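Local coordinates for cell cycle serine/threonine-protein kinase CDC5/MSD2 (Saccharomyces cerevisiae, PDB 6MF4) that phosphorylates proteins on serine and threonine, acts in mitotic exit, and appears here as its polo-box domain, the part that recognises phosphorylated partners, at residues 47-52 with 201-206; 95-100 with 212-217; 226-231 with 239-244. One frame throughout, in Å; residues are numbered along the deposited sequence.

Contact 1: 47-52 with 201-206; sequences ATSTNV and RRYTRY
Asn51 reaches back over strand 200-205 and closes the end of a short antiparallel pairing, in which strand 49-50 forms the edge of the second polo box's sheet. Its CB rests against the Tyr203 ring, 3.7 Å from CE2 of Tyr203. From there CG swings between the backbone N and the carbonyl carbon (chi1 57°), which carries the amide toward strand 200-205. OD1 of Asn51 accepts from Tyr203 N at 2.9 Å, and ND2 gives a longer bond of 3.2 Å to Arg201 O, lying near the amide plane. Two bonds to one backbone hold the amide from turning. The backbone N of Asn51 sits over one face of the Tyr203 ring, toward its rim, while Phe111 of the first polo box stacks on that ring.

The next residue back, Thr50, runs alongside Thr204, both pointing the same way. Its hydroxyl is set beside the carbonyl carbon (chi1 -176°), from where OG1 of Thr50 donates to Tyr203 O at 2.7 Å. A backbone bond follows at Ser49, whose O takes Arg205 N at 2.9 Å. Arg205 O is gripped twice by Thr48, not by Ser49 N: Thr48 N lies nearly in line with the C=O, 2.8 Å from the oxygen, though its N-H is bent away (145°), whereas OG1 approaches from above the carbonyl plane. Beyond it CB of Ala47 packs 3.5 Å from CG2 of Thr204. The guanidinium of Arg205 pairs with Asp104, and that of Arg202 with Glu213.

Side-chain groups thus do much of the work of a strand backbone here: an amide and two hydroxyls meet carbonyls and an N-H. Asn51 N, however, is buried with no polar partner in the model, and the Tyr203 face is what it meets across the contact.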
loop_
_atom_site.group_PDB
_atom_site.type_symbol
_atom_site.label_atom_id
_atom_site.label_comp_id
_atom_site.label_asym_id
_atom_site.label_seq_id
_atom_site.Cartn_x
_atom_site.Cartn_y
_atom_site.Cartn_z
ATOM N N ALA A 47 2.172 -8.183 15.495
ATOM C CA ALA A 47 0.992 -7.983 14.673
ATOM C C ALA A 47 -0.244 -8.464 15.420
ATOM O O ALA A 47 -0.319 -9.624 15.825
ATOM C CB ALA A 47 1.136 -8.716 13.349
ATOM N N THR A 48 -1.202 -7.565 15.618
ATOM C CA THR A 48 -2.479 -7.945 16.206
ATOM C C THR A 48 -3.296 -8.691 15.165
ATOM O O THR A 48 -4.044 -9.608 15.495
ATOM C CB THR A 48 -3.272 -6.724 16.721
ATOM O OG1 THR A 48 -3.279 -5.691 15.729
ATOM C CG2 THR A 48 -2.648 -6.187 17.997
ATOM N N SER A 49 -3.138 -8.303 13.903
ATOM C CA SER A 49 -3.834 -8.979 12.816
ATOM C C SER A 49 -3.235 -8.651 11.452
ATOM O O SER A 49 -2.498 -7.677 11.290
ATOM C CB SER A 49 -5.314 -8.607 12.827
ATOM O OG SER A 49 -5.495 -7.264 12.421
ATOM N N THR A 50 -3.590 -9.471 10.471
ATOM C CA THR A 50 -3.074 -9.363 9.115
ATOM C C THR A 50 -3.909 -10.304 8.261
ATOM O O THR A 50 -4.485 -11.254 8.789
ATOM C CB THR A 50 -1.572 -9.732 9.037
ATOM O OG1 THR A 50 -1.085 -9.513 7.709
ATOM C CG2 THR A 50 -1.349 -11.195 9.428
ATOM N N ASN A 51 -4.005 -10.049 6.959
ATOM C CA ASN A 51 -4.775 -10.942 6.100
ATOM C C ASN A 51 -3.986 -12.208 5.773
ATOM O O ASN A 51 -2.769 -12.170 5.593
ATOM C CB ASN A 51 -5.205 -10.240 4.809
ATOM C CG ASN A 51 -4.038 -9.674 4.026
ATOM O OD1 ASN A 51 -3.236 -8.903 4.554
ATOM N ND2 ASN A 51 -3.947 -10.045 2.753
ATOM N N VAL A 52 -4.693 -13.332 5.715
ATOM C CA VAL A 52 -4.067 -14.619 5.432
ATOM C C VAL A 52 -3.793 -14.773 3.943
ATOM O O VAL A 52 -4.698 -14.661 3.121
ATOM C CB VAL A 52 -4.946 -15.798 5.901
ATOM C CG1 VAL A 52 -4.245 -17.131 5.630
ATOM C CG2 VAL A 52 -5.277 -15.662 7.379
ATOM N N ARG A 201 -2.362 -5.635 -1.365
ATOM C CA ARG A 201 -1.954 -7.035 -1.312
ATOM C C ARG A 201 -1.965 -7.578 0.110
ATOM O O ARG A 201 -2.374 -8.713 0.349
ATOM C CB ARG A 201 -0.558 -7.214 -1.889
ATOM C CG ARG A 201 -0.439 -6.980 -3.375
ATOM C CD ARG A 201 1.036 -6.909 -3.741
ATOM N NE ARG A 201 1.271 -7.248 -5.132
ATOM C CZ ARG A 201 2.455 -7.179 -5.728
ATOM N NH1 ARG A 201 3.526 -6.767 -5.060
ATOM N NH2 ARG A 201 2.560 -7.511 -7.005
ATOM N N ARG A 202 -1.483 -6.772 1.048
ATOM C CA ARG A 202 -1.390 -7.203 2.435
ATOM C C ARG A 202 -1.449 -6.001 3.359
ATOM O O ARG A 202 -0.885 -4.948 3.059
ATOM C CB ARG A 202 -0.099 -7.997 2.671
ATOM C CG ARG A 202 0.062 -8.529 4.096
ATOM C CD ARG A 202 1.137 -9.604 4.189
ATOM N NE ARG A 202 2.462 -9.104 3.838
ATOM C CZ ARG A 202 3.524 -9.875 3.629
ATOM N NH1 ARG A 202 3.421 -11.196 3.718
ATOM N NH2 ARG A 202 4.689 -9.326 3.307
ATOM N N TYR A 203 -2.169 -6.157 4.464
ATOM C CA TYR A 203 -2.135 -5.178 5.540
ATOM C C TYR A 203 -1.717 -5.874 6.822
ATOM O O TYR A 203 -1.958 -7.069 6.993
ATOM C CB TYR A 203 -3.488 -4.498 5.724
ATOM C CG TYR A 203 -4.554 -5.412 6.277
ATOM C CD1 TYR A 203 -4.705 -5.591 7.648
ATOM C CD2 TYR A 203 -5.408 -6.100 5.430
ATOM C CE1 TYR A 203 -5.673 -6.429 8.156
ATOM C CE2 TYR A 203 -6.386 -6.938 5.930
ATOM C CZ TYR A 203 -6.512 -7.098 7.294
ATOM O OH TYR A 203 -7.481 -7.935 7.798
ATOM N N THR A 204 -1.080 -5.125 7.711
ATOM C CA THR A 204 -0.720 -5.635 9.024
ATOM C C THR A 204 -0.958 -4.557 10.059
ATOM O O THR A 204 -0.493 -3.426 9.910
ATOM C CB THR A 204 0.743 -6.084 9.095
ATOM O OG1 THR A 204 1.025 -6.979 8.013
ATOM C CG2 THR A 204 1.024 -6.781 10.431
ATOM N N ARG A 205 -1.690 -4.921 11.103
ATOM C CA ARG A 205 -1.956 -4.021 12.209
ATOM C C ARG A 205 -1.013 -4.261 13.372
ATOM O O ARG A 205 -0.936 -5.369 13.900
ATOM C CB ARG A 205 -3.391 -4.183 12.685
ATOM C CG ARG A 205 -4.393 -3.515 11.781
ATOM C CD ARG A 205 -5.368 -2.664 12.572
ATOM N NE ARG A 205 -6.655 -3.330 12.675
ATOM C CZ ARG A 205 -7.647 -2.933 13.459
ATOM N NH1 ARG A 205 -7.507 -1.866 14.241
ATOM N NH2 ARG A 205 -8.780 -3.616 13.461
ATOM N N TYR A 206 -0.294 -3.211 13.748
ATOM C CA TYR A 206 0.534 -3.203 14.945
ATOM C C TYR A 206 -0.011 -2.135 15.879
ATOM O O TYR A 206 -0.765 -1.262 15.453
ATOM C CB TYR A 206 2.001 -2.903 14.618
ATOM C CG TYR A 206 2.661 -3.823 13.611
ATOM C CD1 TYR A 206 3.137 -5.071 13.991
ATOM C CD2 TYR A 206 2.843 -3.426 12.290
ATOM C CE1 TYR A 206 3.756 -5.905 13.082
ATOM C CE2 TYR A 206 3.460 -4.253 11.376
ATOM C CZ TYR A 206 3.914 -5.492 11.776
ATOM O OH TYR A 206 4.536 -6.322 10.869
HETATM O O HOH W 1 -7.354 -7.409 10.854
#

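Contact 2: 95-100 with 212-217; sequences HPMIVT and FELSDG
Val99 and Phe212 meet where the two polo boxes of the domain pack together: Val99 begins the edge strand 99-103 of the first box's antiparallel sheet, and Phe212 lies in strand 209-214 of the second. No hydrogen bond crosses; the contact is mostly apolar, carried by methyls and a ring.

Val99 turns CG1 anti to its own nitrogen (chi1 177°), and this leaves CG2 beside the backbone N as the branch that faces the second box. That one methyl sits over a face of the Phe212 ring, displaced toward the rim and 4.1 Å from CG of Phe212, with the two side chains at roughly a right angle. The same CG2 of Val99 also touches CD2 of Leu214 at 4.1 Å, so it bridges two residues of one strand face. Trp102 meets the Phe212 ring edge-to-face, and Tyr113 and Leu115 flank Val99.

Leu214 is the forked partner: with CG anti to the carbonyl carbon (chi1 -57°) and an extended chi2, its two methyls part, CD2 going to Val99 and CD1 to Met97. Met97 offers CB, 4.1 Å from CD1 of Leu214, but its chain then bends twice and its end leads away from Leu214; the side chain also touches Leu115, Ser116 and Thr117. Asp216 stands in the type I turn from Leu214 to Gly217; its OD2 only brushes Met97 CB, while OD1 of Asp216 is bound to Thr218 N.

The tightest approach is between CD1 of Leu214 and the carbonyl O of Met97, 3.5 Å apart, where the methyl helps bury an oxygen that has no polar partner in the model.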
loop_
_atom_site.group_PDB
_atom_site.type_symbol
_atom_site.label_atom_id
_atom_site.label_comp_id
_atom_site.label_asym_id
_atom_site.label_seq_id
_atom_site.Cartn_x
_atom_site.Cartn_y
_atom_site.Cartn_z
ATOM N N HIS A 95 3.996 11.548 -6.667
ATOM C CA HIS A 95 3.125 11.174 -5.562
ATOM C C HIS A 95 2.640 9.737 -5.757
ATOM O O HIS A 95 2.151 9.389 -6.835
ATOM C CB HIS A 95 1.929 12.124 -5.459
ATOM C CG HIS A 95 2.219 13.397 -4.723
ATOM N ND1 HIS A 95 3.089 13.461 -3.656
ATOM C CD2 HIS A 95 1.749 14.655 -4.902
ATOM C CE1 HIS A 95 3.143 14.704 -3.208
ATOM N NE2 HIS A 95 2.339 15.447 -3.946
ATOM N N PRO A 96 2.780 8.891 -4.724
ATOM C CA PRO A 96 2.305 7.515 -4.876
ATOM C C PRO A 96 0.813 7.387 -4.623
ATOM O O PRO A 96 0.181 8.311 -4.112
ATOM C CB PRO A 96 3.093 6.761 -3.806
ATOM C CG PRO A 96 3.236 7.758 -2.719
ATOM C CD PRO A 96 3.427 9.092 -3.413
ATOM N N MET A 97 0.269 6.239 -5.004
ATOM C CA MET A 97 -1.052 5.814 -4.577
ATOM C C MET A 97 -1.068 5.745 -3.060
ATOM O O MET A 97 -0.100 5.276 -2.462
ATOM C CB MET A 97 -1.381 4.441 -5.161
ATOM C CG MET A 97 -2.834 4.035 -5.043
ATOM S SD MET A 97 -3.965 5.137 -5.906
ATOM C CE MET A 97 -3.049 5.502 -7.407
ATOM N N ILE A 98 -2.147 6.201 -2.429
ATOM C CA ILE A 98 -2.266 6.049 -0.980
ATOM C C ILE A 98 -3.651 5.561 -0.584
ATOM O O ILE A 98 -4.630 5.745 -1.308
ATOM C CB ILE A 98 -1.954 7.364 -0.214
ATOM C CG1 ILE A 98 -3.022 8.430 -0.462
ATOM C CG2 ILE A 98 -0.562 7.885 -0.583
ATOM C CD1 ILE A 98 -2.878 9.633 0.447
ATOM N N VAL A 99 -3.701 4.911 0.570
ATOM C CA VAL A 99 -4.947 4.513 1.195
ATOM C C VAL A 99 -5.473 5.689 2.002
ATOM O O VAL A 99 -4.788 6.181 2.896
ATOM C CB VAL A 99 -4.744 3.290 2.109
ATOM C CG1 VAL A 99 -6.036 2.921 2.821
ATOM C CG2 VAL A 99 -4.221 2.122 1.301
ATOM N N THR A 100 -6.680 6.143 1.679
ATOM C CA THR A 100 -7.249 7.334 2.307
ATOM C C THR A 100 -8.267 6.975 3.380
ATOM O O THR A 100 -8.617 7.803 4.220
ATOM C CB THR A 100 -7.928 8.236 1.267
ATOM O OG1 THR A 100 -8.967 7.505 0.607
ATOM C CG2 THR A 100 -6.915 8.714 0.240
ATOM N N PHE A 212 0.404 -0.950 5.098
ATOM C CA PHE A 212 -0.248 -1.348 3.855
ATOM C C PHE A 212 0.794 -1.628 2.782
ATOM O O PHE A 212 1.698 -0.822 2.555
ATOM C CB PHE A 212 -1.214 -0.266 3.362
ATOM C CG PHE A 212 -2.293 0.090 4.347
ATOM C CD1 PHE A 212 -3.335 -0.785 4.602
ATOM C CD2 PHE A 212 -2.273 1.308 5.006
ATOM C CE1 PHE A 212 -4.331 -0.456 5.502
ATOM C CE2 PHE A 212 -3.272 1.643 5.904
ATOM C CZ PHE A 212 -4.303 0.762 6.149
ATOM N N GLU A 213 0.654 -2.772 2.124
ATOM C CA GLU A 213 1.532 -3.164 1.028
ATOM C C GLU A 213 0.729 -3.157 -0.272
ATOM O O GLU A 213 -0.098 -4.036 -0.503
ATOM C CB GLU A 213 2.145 -4.541 1.305
ATOM C CG GLU A 213 2.900 -4.587 2.626
ATOM C CD GLU A 213 3.411 -5.969 2.991
ATOM O OE1 GLU A 213 4.198 -6.553 2.215
ATOM O OE2 GLU A 213 3.030 -6.464 4.071
ATOM N N LEU A 214 0.955 -2.135 -1.095
ATOM C CA LEU A 214 0.197 -1.952 -2.334
ATOM C C LEU A 214 0.865 -2.654 -3.503
ATOM O O LEU A 214 2.071 -2.904 -3.490
ATOM C CB LEU A 214 0.033 -0.465 -2.647
ATOM C CG LEU A 214 -0.643 0.380 -1.564
ATOM C CD1 LEU A 214 -0.764 1.825 -2.017
ATOM C CD2 LEU A 214 -2.009 -0.183 -1.196
ATOM N N SER A 215 0.073 -2.948 -4.529
ATOM C CA SER A 215 0.509 -3.823 -5.607
ATOM C C SER A 215 1.553 -3.200 -6.531
ATOM O O SER A 215 2.137 -3.904 -7.355
ATOM C CB SER A 215 -0.703 -4.267 -6.432
ATOM O OG SER A 215 -1.361 -3.155 -7.014
ATOM N N ASP A 216 1.789 -1.897 -6.408
ATOM C CA ASP A 216 2.823 -1.242 -7.211
ATOM C C ASP A 216 4.153 -1.152 -6.461
ATOM O O ASP A 216 5.116 -0.580 -6.968
ATOM C CB ASP A 216 2.372 0.156 -7.647
ATOM C CG ASP A 216 2.069 1.075 -6.477
ATOM O OD1 ASP A 216 2.094 0.613 -5.320
ATOM O OD2 ASP A 216 1.787 2.267 -6.723
ATOM N N GLY A 217 4.204 -1.721 -5.258
ATOM C CA GLY A 217 5.431 -1.749 -4.477
ATOM C C GLY A 217 5.528 -0.633 -3.455
ATOM O O GLY A 217 6.534 -0.510 -2.753
#

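Contact 3: 226-231 with 239-244; sequences HHKMAI and TYISPS
His227 and Tyr240 meet through a short hydrogen bond, 2.5 Å between ND1 of His227 and OH of Tyr240, with either able to be the donor. The rings come rim to rim, planes at 32°. Holding CG anti to the backbone N (chi1 173°), Tyr240 extends along the strand pair to the imidazole. ND1 of His227 also lies 3.2 Å from CD of Pro243. With an alanine here, the Tyr240 hydroxyl is likely to lose its histidine partner and a gap to open beside the Pro243 ring.

Four backbone bonds join the strands. Lys228 N and O pair with Ile241 O and N at 3.0 and 2.8 Å, and Ala230 does likewise with Thr239. Two waters finish the ends: one gives hydrogens to His226 O and Ser242 O, the other links Ala230 O with Thr239 OG1, which also bonds Thr249.

Apolar contacts lie on both faces. Lys228 CB packs 3.9 Å from CD1 of Ile241, and CB of Ala230 meets CB of Thr239. On the other face CG of Met229 touches the edge of the Tyr240 ring, with helix 269-283 against Met229.

NZ of Lys228 lies over one face of the His226 ring, toward its rim; that ring's edge meets Pro243 O. This is an antiparallel beta hairpin of the second polo box; His226 and Lys228 probably correspond to the His-Lys pair that grips phosphate in polo-box domains.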
loop_
_atom_site.group_PDB
_atom_site.type_symbol
_atom_site.label_atom_id
_atom_site.label_comp_id
_atom_site.label_asym_id
_atom_site.label_seq_id
_atom_site.Cartn_x
_atom_site.Cartn_y
_atom_site.Cartn_z
ATOM N N HIS A 226 -1.735 10.006 13.645
ATOM C CA HIS A 226 -2.385 10.410 12.399
ATOM C C HIS A 226 -1.413 11.048 11.413
ATOM O O HIS A 226 -1.832 11.590 10.386
ATOM C CB HIS A 226 -3.545 11.368 12.673
ATOM C CG HIS A 226 -4.623 11.309 11.633
ATOM N ND1 HIS A 226 -5.290 10.143 11.323
ATOM C CD2 HIS A 226 -5.140 12.265 10.826
ATOM C CE1 HIS A 226 -6.176 10.386 10.374
ATOM N NE2 HIS A 226 -6.103 11.665 10.054
ATOM N N HIS A 227 -0.121 10.993 11.720
ATOM C CA HIS A 227 0.885 11.259 10.712
ATOM C C HIS A 227 1.010 9.975 9.904
ATOM O O HIS A 227 1.035 8.884 10.475
ATOM C CB HIS A 227 2.229 11.663 11.330
ATOM C CG HIS A 227 2.168 12.901 12.176
ATOM N ND1 HIS A 227 1.949 14.153 11.644
ATOM C CD2 HIS A 227 2.316 13.078 13.511
ATOM C CE1 HIS A 227 1.956 15.050 12.618
ATOM N NE2 HIS A 227 2.176 14.422 13.757
ATOM N N LYS A 228 1.045 10.104 8.583
ATOM C CA LYS A 228 1.216 8.952 7.713
ATOM C C LYS A 228 2.414 9.156 6.821
ATOM O O LYS A 228 2.739 10.280 6.430
ATOM C CB LYS A 228 -0.018 8.707 6.847
ATOM C CG LYS A 228 -1.335 8.844 7.555
ATOM C CD LYS A 228 -2.473 8.625 6.567
ATOM C CE LYS A 228 -3.798 9.098 7.120
ATOM N NZ LYS A 228 -3.891 8.887 8.580
ATOM N N MET A 229 3.067 8.052 6.496
ATOM C CA MET A 229 4.201 8.076 5.598
ATOM C C MET A 229 4.070 6.954 4.591
ATOM O O MET A 229 3.672 5.838 4.941
ATOM C CB MET A 229 5.505 7.953 6.379
ATOM C CG MET A 229 5.847 9.205 7.174
ATOM S SD MET A 229 7.218 8.960 8.317
ATOM C CE MET A 229 8.436 8.196 7.249
ATOM N N ALA A 230 4.381 7.267 3.340
ATOM C CA ALA A 230 4.412 6.268 2.285
ATOM C C ALA A 230 5.810 6.203 1.685
ATOM O O ALA A 230 6.408 7.230 1.374
ATOM C CB ALA A 230 3.384 6.582 1.216
ATOM N N ILE A 231 6.325 4.985 1.545
ATOM C CA ILE A 231 7.625 4.744 0.932
ATOM C C ILE A 231 7.426 4.152 -0.462
ATOM O O ILE A 231 6.745 3.136 -0.618
ATOM C CB ILE A 231 8.476 3.777 1.783
ATOM C CG1 ILE A 231 8.608 4.281 3.227
ATOM C CG2 ILE A 231 9.845 3.572 1.161
ATOM C CD1 ILE A 231 9.346 5.617 3.379
ATOM N N THR A 239 6.828 9.933 1.173
ATOM C CA THR A 239 5.708 10.848 1.053
ATOM C C THR A 239 5.132 11.044 2.437
ATOM O O THR A 239 4.727 10.084 3.095
ATOM C CB THR A 239 4.632 10.315 0.087
ATOM O OG1 THR A 239 5.186 10.215 -1.229
ATOM C CG2 THR A 239 3.419 11.237 0.051
ATOM N N TYR A 240 5.125 12.289 2.889
ATOM C CA TYR A 240 4.565 12.602 4.183
ATOM C C TYR A 240 3.148 13.100 3.999
ATOM O O TYR A 240 2.872 13.938 3.140
ATOM C CB TYR A 240 5.409 13.641 4.916
ATOM C CG TYR A 240 4.754 14.117 6.189
ATOM C CD1 TYR A 240 4.846 13.376 7.358
ATOM C CD2 TYR A 240 4.032 15.299 6.218
ATOM C CE1 TYR A 240 4.243 13.804 8.521
ATOM C CE2 TYR A 240 3.426 15.734 7.374
ATOM C CZ TYR A 240 3.534 14.985 8.522
ATOM O OH TYR A 240 2.925 15.430 9.669
ATOM N N ILE A 241 2.252 12.557 4.809
ATOM C CA ILE A 241 0.862 12.972 4.814
ATOM C C ILE A 241 0.549 13.498 6.210
ATOM O O ILE A 241 0.539 12.742 7.179
ATOM C CB ILE A 241 -0.079 11.812 4.453
ATOM C CG1 ILE A 241 0.345 11.162 3.129
ATOM C CG2 ILE A 241 -1.517 12.295 4.380
ATOM C CD1 ILE A 241 0.125 9.663 3.090
ATOM N N SER A 242 0.314 14.801 6.311
ATOM C CA SER A 242 0.075 15.429 7.604
ATOM C C SER A 242 -1.304 15.049 8.147
ATOM O O SER A 242 -2.144 14.533 7.400
ATOM C CB SER A 242 0.191 16.947 7.484
ATOM O OG SER A 242 -0.964 17.490 6.870
ATOM N N PRO A 243 -1.540 15.296 9.449
ATOM C CA PRO A 243 -2.847 15.014 10.056
ATOM C C PRO A 243 -3.999 15.790 9.409
ATOM O O PRO A 243 -5.157 15.473 9.684
ATOM C CB PRO A 243 -2.658 15.441 11.516
ATOM C CG PRO A 243 -1.193 15.341 11.761
ATOM C CD PRO A 243 -0.537 15.688 10.459
ATOM N N SER A 244 -3.681 16.783 8.577
ATOM C CA SER A 244 -4.688 17.506 7.800
ATOM C C SER A 244 -4.659 17.069 6.331
ATOM O O SER A 244 -5.318 17.674 5.481
ATOM C CB SER A 244 -4.462 19.018 7.904
ATOM O OG SER A 244 -3.179 19.380 7.424
HETATM O O HOH W 2 -3.094 11.958 7.871
HETATM O O HOH W 3 6.555 8.076 -1.514
#

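In the fold
From the N terminus, 47-52 comes first and stays open until 201-206, where contact 1 closes a loop that holds the whole first polo box and lays the leading segment on the edge of the second box's sheet. Contact 2 starts inside that loop, at 95-100, and ends beyond it at 212-217, so the two cross; it ties the sheets of the two boxes together. Neighbouring strands 200-205 and 209-214 join them, through the Arg202 to Glu213 salt bridge among others. Contact 3 follows in series, a hairpin farther across the same sheet. It does not touch contact 1, but Pro96 and Ile98 of contact 2 pack on its Thr239, Ala230 and Ile241.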